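Long-range contact in N-hydroxyarylamine O-acetyltransferase (Bacillus cereus, PDB 4DMO), which is an active arylamine N-acetyltransferase with an unusual Cys-His-Glu catalytic triad, and probably also O-acetylates N-hydroxyarylamines: residues Ala35-Leu46 against Phe213-Glu224. Residues are numbered along the deposited sequence; the frame is centred on the assembly and turned at random.
Sequences AQTVPFENLNIL and FNKVPLIVKLTE
F40 and V220 pair in the antiparallel beta-sheet of this arylamine N-acetyltransferase, where the short strand 40-41 forms an edge beside strand 218-223. Two backbone bonds join them: F40 N to V220 O and V220 N to F40 O, both 2.8 Å. Their side chains share one face of the sheet. With F40 CG placed opposite the backbone N (chi1 -173°), the ring turns an edge to the face of F213, an offset edge-to-face pair with planes at 74° and ring centroids 5.5 Å apart. V220 CG1 packs obliquely against F40 CB and CD2. L218 CD2 lies at the F40 ring edge. On the other face, E41 CB meets I219 CG1, while the E41 carboxylate leads away: OE2 forms a salt bridge with R67 and OE1 accepts a bond from L43 N.

Beyond the strand, the N42 amide ties down residues 213-218. Its OD1 accepts a bond from L218 N at 2.9 Å, from above the carbonyl plane. ND2 donates to F213 O and to V216 O, the latter lying near the amide plane. Three bonds thus fix the rotation of this buried amide. L43 CD2 and L46 CD1 pack on the P217 ring, and I45 CG2 rests on N214 CB. Helix 250-261 adds Y253 against L43 and P217.

At the opposite end, K221 runs past P39, and its bends at chi3 and chi4 bring NZ back to two carbonyls, Q36 O and L222 O. Q36 NE2 bonds weakly to T223 O. One water links the two backbones here, donating to A35 O at 2.6 Å and accepting from L222 N at 3.0 Å.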
ATOM      1  N   ALA A  35       1.093  -5.423  -6.625  1.00 14.24           N
ATOM      2  CA  ALA A  35       1.747  -6.019  -5.465  1.00 12.11           C
ATOM      3  C   ALA A  35       2.978  -6.756  -5.872  1.00 13.94           C
ATOM      4  O   ALA A  35       3.904  -6.854  -5.085  1.00 13.11           O
ATOM      5  CB  ALA A  35       0.836  -6.963  -4.746  1.00 12.65           C
ATOM      6  N   GLN A  36       2.973  -7.324  -7.085  1.00 16.42           N
ATOM      7  CA  GLN A  36       4.125  -8.100  -7.552  1.00 18.30           C
ATOM      8  C   GLN A  36       5.305  -7.200  -7.948  1.00 19.43           C
ATOM      9  O   GLN A  36       6.465  -7.624  -7.914  1.00 15.50           O
ATOM     10  CB  GLN A  36       3.716  -9.045  -8.707  1.00 20.06           C
ATOM     11  CG  GLN A  36       2.738 -10.173  -8.286  1.00 17.07           C
ATOM     12  CD  GLN A  36       3.289 -11.074  -7.150  1.00 20.51           C
ATOM     13  OE1 GLN A  36       4.405 -11.563  -7.206  1.00 22.51           O
ATOM     14  NE2 GLN A  36       2.469 -11.311  -6.145  1.00 21.55           N
ATOM     15  N   THR A  37       5.015  -5.939  -8.268  1.00 17.42           N
ATOM     16  CA  THR A  37       6.031  -5.070  -8.854  1.00 13.48           C
ATOM     17  C   THR A  37       6.455  -3.877  -7.995  1.00 15.42           C
ATOM     18  O   THR A  37       7.603  -3.493  -8.037  1.00 12.89           O
ATOM     19  CB  THR A  37       5.607  -4.549 -10.297  1.00 19.97           C
ATOM     20  OG1 THR A  37       4.339  -3.863 -10.250  1.00 16.08           O
ATOM     21  CG2 THR A  37       5.566  -5.695 -11.340  1.00 16.13           C
ATOM     22  N   VAL A  38       5.531  -3.288  -7.248  1.00 13.36           N
ATOM     23  CA  VAL A  38       5.822  -2.128  -6.438  1.00 11.34           C
ATOM     24  C   VAL A  38       5.897  -2.508  -4.990  1.00 14.85           C
ATOM     25  O   VAL A  38       4.911  -2.913  -4.390  1.00 15.94           O
ATOM     26  CB  VAL A  38       4.756  -1.051  -6.576  1.00 11.91           C
ATOM     27  CG1 VAL A  38       5.222   0.216  -5.915  1.00 12.60           C
ATOM     28  CG2 VAL A  38       4.439  -0.807  -8.042  1.00 13.80           C
ATOM     29  N   PRO A  39       7.090  -2.404  -4.417  1.00 13.22           N
ATOM     30  CA  PRO A  39       7.240  -2.782  -3.021  1.00 16.37           C
ATOM     31  C   PRO A  39       6.818  -1.694  -2.034  1.00 17.83           C
ATOM     32  O   PRO A  39       6.779  -0.491  -2.337  1.00 14.59           O
ATOM     33  CB  PRO A  39       8.731  -3.055  -2.906  1.00 15.60           C
ATOM     34  CG  PRO A  39       9.340  -2.211  -3.916  1.00 17.18           C
ATOM     35  CD  PRO A  39       8.371  -2.077  -5.039  1.00 10.72           C
ATOM     36  N   PHE A  40       6.503  -2.159  -0.827  1.00 16.16           N
ATOM     37  CA  PHE A  40       6.293  -1.305   0.321  1.00 15.14           C
ATOM     38  C   PHE A  40       7.663  -0.993   0.867  1.00 14.68           C
ATOM     39  O   PHE A  40       8.397  -1.907   1.255  1.00 18.59           O
ATOM     40  CB  PHE A  40       5.440  -2.069   1.356  1.00 19.81           C
ATOM     41  CG  PHE A  40       4.990  -1.242   2.553  1.00 12.94           C
ATOM     42  CD1 PHE A  40       3.926  -0.365   2.449  1.00 11.54           C
ATOM     43  CD2 PHE A  40       5.612  -1.376   3.771  1.00 11.67           C
ATOM     44  CE1 PHE A  40       3.505   0.389   3.556  1.00 12.78           C
ATOM     45  CE2 PHE A  40       5.187  -0.651   4.882  1.00 15.97           C
ATOM     46  CZ  PHE A  40       4.145   0.234   4.780  1.00 12.15           C
ATOM     47  N   GLU A  41       8.046   0.282   0.846  1.00 14.07           N
ATOM     48  CA  GLU A  41       9.381   0.683   1.320  1.00 10.42           C
ATOM     49  C   GLU A  41       9.426   2.106   1.878  1.00 11.36           C
ATOM     50  O   GLU A  41       8.673   2.993   1.469  1.00 10.73           O
ATOM     51  CB  GLU A  41      10.419   0.540   0.213  1.00 13.85           C
ATOM     52  CG  GLU A  41      10.079   1.323  -1.046  1.00 15.42           C
ATOM     53  CD  GLU A  41      11.138   2.334  -1.438  1.00 17.32           C
ATOM     54  OE1 GLU A  41      11.644   3.080  -0.564  1.00 12.04           O
ATOM     55  OE2 GLU A  41      11.415   2.406  -2.636  1.00 15.89           O
ATOM     56  N   ASN A  42      10.326   2.330   2.826  1.00 10.29           N
ATOM     57  CA  ASN A  42      10.377   3.602   3.536  1.00 11.33           C
ATOM     58  C   ASN A  42      11.665   4.370   3.351  1.00 14.06           C
ATOM     59  O   ASN A  42      11.989   5.253   4.155  1.00 15.43           O
ATOM     60  CB  ASN A  42      10.219   3.360   5.023  1.00 13.76           C
ATOM     61  CG  ASN A  42      11.408   2.668   5.618  1.00 13.88           C
ATOM     62  OD1 ASN A  42      12.142   1.959   4.929  1.00 12.06           O
ATOM     63  ND2 ASN A  42      11.619   2.883   6.911  1.00 13.32           N
ATOM     64  N   LEU A  43      12.409   4.018   2.322  1.00 11.33           N
ATOM     65  CA  LEU A  43      13.788   4.451   2.234  1.00 17.24           C
ATOM     66  C   LEU A  43      13.920   5.959   2.008  1.00 21.00           C
ATOM     67  O   LEU A  43      14.912   6.539   2.426  1.00 22.35           O
ATOM     68  CB  LEU A  43      14.543   3.629   1.171  1.00 15.44           C
ATOM     69  CG  LEU A  43      14.539   2.105   1.417  1.00 19.55           C
ATOM     70  CD1 LEU A  43      15.329   1.399   0.364  1.00 19.69           C
ATOM     71  CD2 LEU A  43      15.157   1.823   2.758  1.00 20.50           C
ATOM     72  N   ASN A  44      12.925   6.609   1.401  1.00 18.01           N
ATOM     73  CA  ASN A  44      13.049   8.047   1.171  1.00 14.10           C
ATOM     74  C   ASN A  44      12.911   8.882   2.452  1.00 17.41           C
ATOM     75  O   ASN A  44      13.297  10.038   2.469  1.00 18.04           O
ATOM     76  CB  ASN A  44      12.088   8.542   0.072  1.00 16.32           C
ATOM     77  CG  ASN A  44      10.608   8.665   0.530  1.00 17.37           C
ATOM     78  OD1 ASN A  44      10.236   8.410   1.676  1.00 13.93           O
ATOM     79  ND2 ASN A  44       9.775   9.100  -0.398  1.00 13.92           N
ATOM     80  N   ILE A  45      12.380   8.283   3.518  1.00 18.12           N
ATOM     81  CA  ILE A  45      12.348   8.929   4.842  1.00 17.66           C
ATOM     82  C   ILE A  45      13.731   8.928   5.441  1.00 21.36           C
ATOM     83  O   ILE A  45      14.180   9.924   6.015  1.00 24.07           O
ATOM     84  CB  ILE A  45      11.374   8.206   5.838  1.00 11.87           C
ATOM     85  CG1 ILE A  45       9.953   8.306   5.310  1.00 15.03           C
ATOM     86  CG2 ILE A  45      11.536   8.775   7.285  1.00 17.79           C
ATOM     87  CD1 ILE A  45       8.830   7.723   6.253  1.00 16.33           C
ATOM     88  N   LEU A  46      14.417   7.802   5.299  1.00 14.25           N
ATOM     89  CA  LEU A  46      15.752   7.650   5.865  1.00 21.46           C
ATOM     90  C   LEU A  46      16.832   8.406   5.078  1.00 19.63           C
ATOM     91  O   LEU A  46      17.818   8.883   5.648  1.00 25.55           O
ATOM     92  CB  LEU A  46      16.101   6.168   5.914  1.00 15.72           C
ATOM     93  CG  LEU A  46      15.133   5.301   6.726  1.00 22.50           C
ATOM     94  CD1 LEU A  46      15.585   3.862   6.646  1.00 23.61           C
ATOM     95  CD2 LEU A  46      15.038   5.769   8.193  1.00 19.65           C
ATOM     96  N   PHE A 213       8.229   3.886  10.928  1.00 20.28           N
ATOM     97  CA  PHE A 213       8.847   3.912   9.591  1.00 23.10           C
ATOM     98  C   PHE A 213       9.990   4.919   9.455  1.00 24.94           C
ATOM     99  O   PHE A 213      10.540   5.109   8.360  1.00 19.42           O
ATOM    100  CB  PHE A 213       7.770   4.184   8.498  1.00 21.14           C
ATOM    101  CG  PHE A 213       6.698   3.128   8.425  1.00 24.42           C
ATOM    102  CD1 PHE A 213       5.365   3.455   8.596  1.00 28.08           C
ATOM    103  CD2 PHE A 213       7.026   1.797   8.225  1.00 26.15           C
ATOM    104  CE1 PHE A 213       4.390   2.496   8.554  1.00 21.15           C
ATOM    105  CE2 PHE A 213       6.043   0.829   8.176  1.00 26.69           C
ATOM    106  CZ  PHE A 213       4.728   1.179   8.345  1.00 20.06           C
ATOM    107  N   ASN A 214      10.359   5.565  10.558  1.00 17.29           N
ATOM    108  CA  ASN A 214      11.425   6.541  10.476  1.00 27.54           C
ATOM    109  C   ASN A 214      12.668   6.173  11.287  1.00 21.28           C
ATOM    110  O   ASN A 214      13.490   7.023  11.551  1.00 31.82           O
ATOM    111  CB  ASN A 214      10.905   7.941  10.861  1.00 26.62           C
ATOM    112  CG  ASN A 214      10.404   8.019  12.284  1.00 23.83           C
ATOM    113  OD1 ASN A 214      10.520   7.071  13.055  1.00 24.78           O
ATOM    114  ND2 ASN A 214       9.842   9.172  12.642  1.00 21.01           N
ATOM    115  N   LYS A 215      12.814   4.904  11.653  1.00 29.24           N
ATOM    116  CA  LYS A 215      13.989   4.445  12.417  1.00 30.59           C
ATOM    117  C   LYS A 215      14.967   3.636  11.538  1.00 23.59           C
ATOM    118  O   LYS A 215      16.129   4.005  11.358  1.00 31.60           O
ATOM    119  CB  LYS A 215      13.555   3.561  13.602  1.00 28.99           C
ATOM    120  CG  LYS A 215      12.348   4.062  14.398  1.00 34.17           C
ATOM    121  CD  LYS A 215      12.644   5.355  15.144  1.00 31.87           C
ATOM    122  CE  LYS A 215      11.621   5.591  16.240  1.00 32.98           C
ATOM    123  NZ  LYS A 215      10.238   5.680  15.698  1.00 27.92           N
ATOM    124  N   VAL A 216      14.484   2.527  10.992  1.00 24.93           N
ATOM    125  CA  VAL A 216      15.327   1.578  10.261  1.00 22.62           C
ATOM    126  C   VAL A 216      14.709   1.252   8.907  1.00 25.81           C
ATOM    127  O   VAL A 216      13.505   1.418   8.728  1.00 20.02           O
ATOM    128  CB  VAL A 216      15.483   0.263  11.062  1.00 23.91           C
ATOM    129  CG1 VAL A 216      16.127   0.536  12.415  1.00 29.80           C
ATOM    130  CG2 VAL A 216      14.162  -0.398  11.254  1.00 20.16           C
ATOM    131  N   PRO A 217      15.520   0.783   7.951  1.00 24.20           N
ATOM    132  CA  PRO A 217      14.959   0.376   6.652  1.00 21.85           C
ATOM    133  C   PRO A 217      13.959  -0.750   6.796  1.00 21.34           C
ATOM    134  O   PRO A 217      14.188  -1.687   7.556  1.00 20.31           O
ATOM    135  CB  PRO A 217      16.172  -0.137   5.892  1.00 27.87           C
ATOM    136  CG  PRO A 217      17.373   0.567   6.582  1.00 28.26           C
ATOM    137  CD  PRO A 217      16.978   0.608   8.010  1.00 23.28           C
ATOM    138  N   LEU A 218      12.872  -0.641   6.043  1.00 19.88           N
ATOM    139  CA  LEU A 218      11.810  -1.620   6.009  1.00 23.76           C
ATOM    140  C   LEU A 218      11.336  -1.739   4.551  1.00 22.14           C
ATOM    141  O   LEU A 218      10.901  -0.754   3.951  1.00 19.73           O
ATOM    142  CB  LEU A 218      10.695  -1.128   6.906  1.00 19.27           C
ATOM    143  CG  LEU A 218       9.651  -2.089   7.429  1.00 40.69           C
ATOM    144  CD1 LEU A 218       8.819  -1.353   8.489  1.00 42.07           C
ATOM    145  CD2 LEU A 218       8.769  -2.575   6.322  1.00 38.67           C
ATOM    146  N   ILE A 219      11.469  -2.922   3.966  1.00 19.69           N
ATOM    147  CA  ILE A 219      11.023  -3.163   2.589  1.00 22.01           C
ATOM    148  C   ILE A 219      10.288  -4.496   2.522  1.00 26.19           C
ATOM    149  O   ILE A 219      10.870  -5.517   2.851  1.00 19.11           O
ATOM    150  CB  ILE A 219      12.178  -3.262   1.584  1.00 19.32           C
ATOM    151  CG1 ILE A 219      13.063  -1.994   1.580  1.00 15.11           C
ATOM    152  CG2 ILE A 219      11.616  -3.493   0.197  1.00 19.91           C
ATOM    153  CD1 ILE A 219      14.271  -2.121   2.451  1.00 28.01           C
ATOM    154  N   VAL A 220       9.035  -4.496   2.060  1.00 20.36           N
ATOM    155  CA  VAL A 220       8.324  -5.752   1.845  1.00 19.91           C
ATOM    156  C   VAL A 220       7.644  -5.755   0.467  1.00 21.91           C
ATOM    157  O   VAL A 220       7.211  -4.720  -0.034  1.00 16.71           O
ATOM    158  CB  VAL A 220       7.287  -6.007   2.967  1.00 21.02           C
ATOM    159  CG1 VAL A 220       6.358  -4.878   3.073  1.00 24.78           C
ATOM    160  CG2 VAL A 220       6.461  -7.259   2.705  1.00 25.44           C
ATOM    161  N   LYS A 221       7.584  -6.935  -0.144  1.00 15.07           N
ATOM    162  CA  LYS A 221       6.897  -7.114  -1.401  1.00 16.32           C
ATOM    163  C   LYS A 221       6.362  -8.522  -1.538  1.00 14.52           C
ATOM    164  O   LYS A 221       7.049  -9.480  -1.209  1.00 14.28           O
ATOM    165  CB  LYS A 221       7.828  -6.858  -2.556  1.00 12.61           C
ATOM    166  CG  LYS A 221       7.089  -6.707  -3.845  1.00 13.09           C
ATOM    167  CD  LYS A 221       8.015  -6.365  -5.022  1.00 18.46           C
ATOM    168  CE  LYS A 221       8.930  -7.496  -5.410  1.00 20.86           C
ATOM    169  NZ  LYS A 221       8.141  -8.647  -5.858  1.00 15.02           N
ATOM    170  N   LEU A 222       5.140  -8.645  -2.038  1.00 14.94           N
ATOM    171  CA  LEU A 222       4.625  -9.968  -2.383  1.00 18.63           C
ATOM    172  C   LEU A 222       5.408 -10.519  -3.547  1.00 18.53           C
ATOM    173  O   LEU A 222       5.990  -9.787  -4.355  1.00 18.07           O
ATOM    174  CB  LEU A 222       3.136  -9.916  -2.723  1.00 14.75           C
ATOM    175  CG  LEU A 222       2.347  -9.363  -1.521  1.00 12.23           C
ATOM    176  CD1 LEU A 222       0.903  -9.509  -1.787  1.00  8.21           C
ATOM    177  CD2 LEU A 222       2.725 -10.042  -0.201  1.00 13.37           C
ATOM    178  N   THR A 223       5.411 -11.832  -3.627  1.00 20.82           N
ATOM    179  CA  THR A 223       6.049 -12.529  -4.709  1.00 19.75           C
ATOM    180  C   THR A 223       5.073 -13.552  -5.251  1.00 23.35           C
ATOM    181  O   THR A 223       3.958 -13.674  -4.753  1.00 21.83           O
ATOM    182  CB  THR A 223       7.320 -13.235  -4.215  1.00 24.44           C
ATOM    183  OG1 THR A 223       6.963 -14.188  -3.211  1.00 23.58           O
ATOM    184  CG2 THR A 223       8.324 -12.228  -3.613  1.00 22.61           C
ATOM    185  N   GLU A 224       5.504 -14.261  -6.287  1.00 24.05           N
ATOM    186  CA  GLU A 224       4.743 -15.361  -6.899  1.00 35.09           C
ATOM    187  C   GLU A 224       4.175 -16.337  -5.875  1.00 29.71           C
ATOM    188  O   GLU A 224       3.040 -16.814  -5.972  1.00 28.37           O
ATOM    189  CB  GLU A 224       5.686 -16.187  -7.791  1.00 33.48           C
ATOM    190  CG  GLU A 224       5.507 -16.051  -9.303  1.00 50.28           C
ATOM    191  CD  GLU A 224       6.347 -17.076 -10.109  1.00 50.19           C
ATOM    192  OE1 GLU A 224       6.413 -16.894 -11.346  1.00 57.18           O
ATOM    193  OE2 GLU A 224       6.938 -18.044  -9.525  1.00 34.01           O
TER
HETATM  194  O   HOH W   1       3.762  -6.053  -2.637  1.00 10.82           O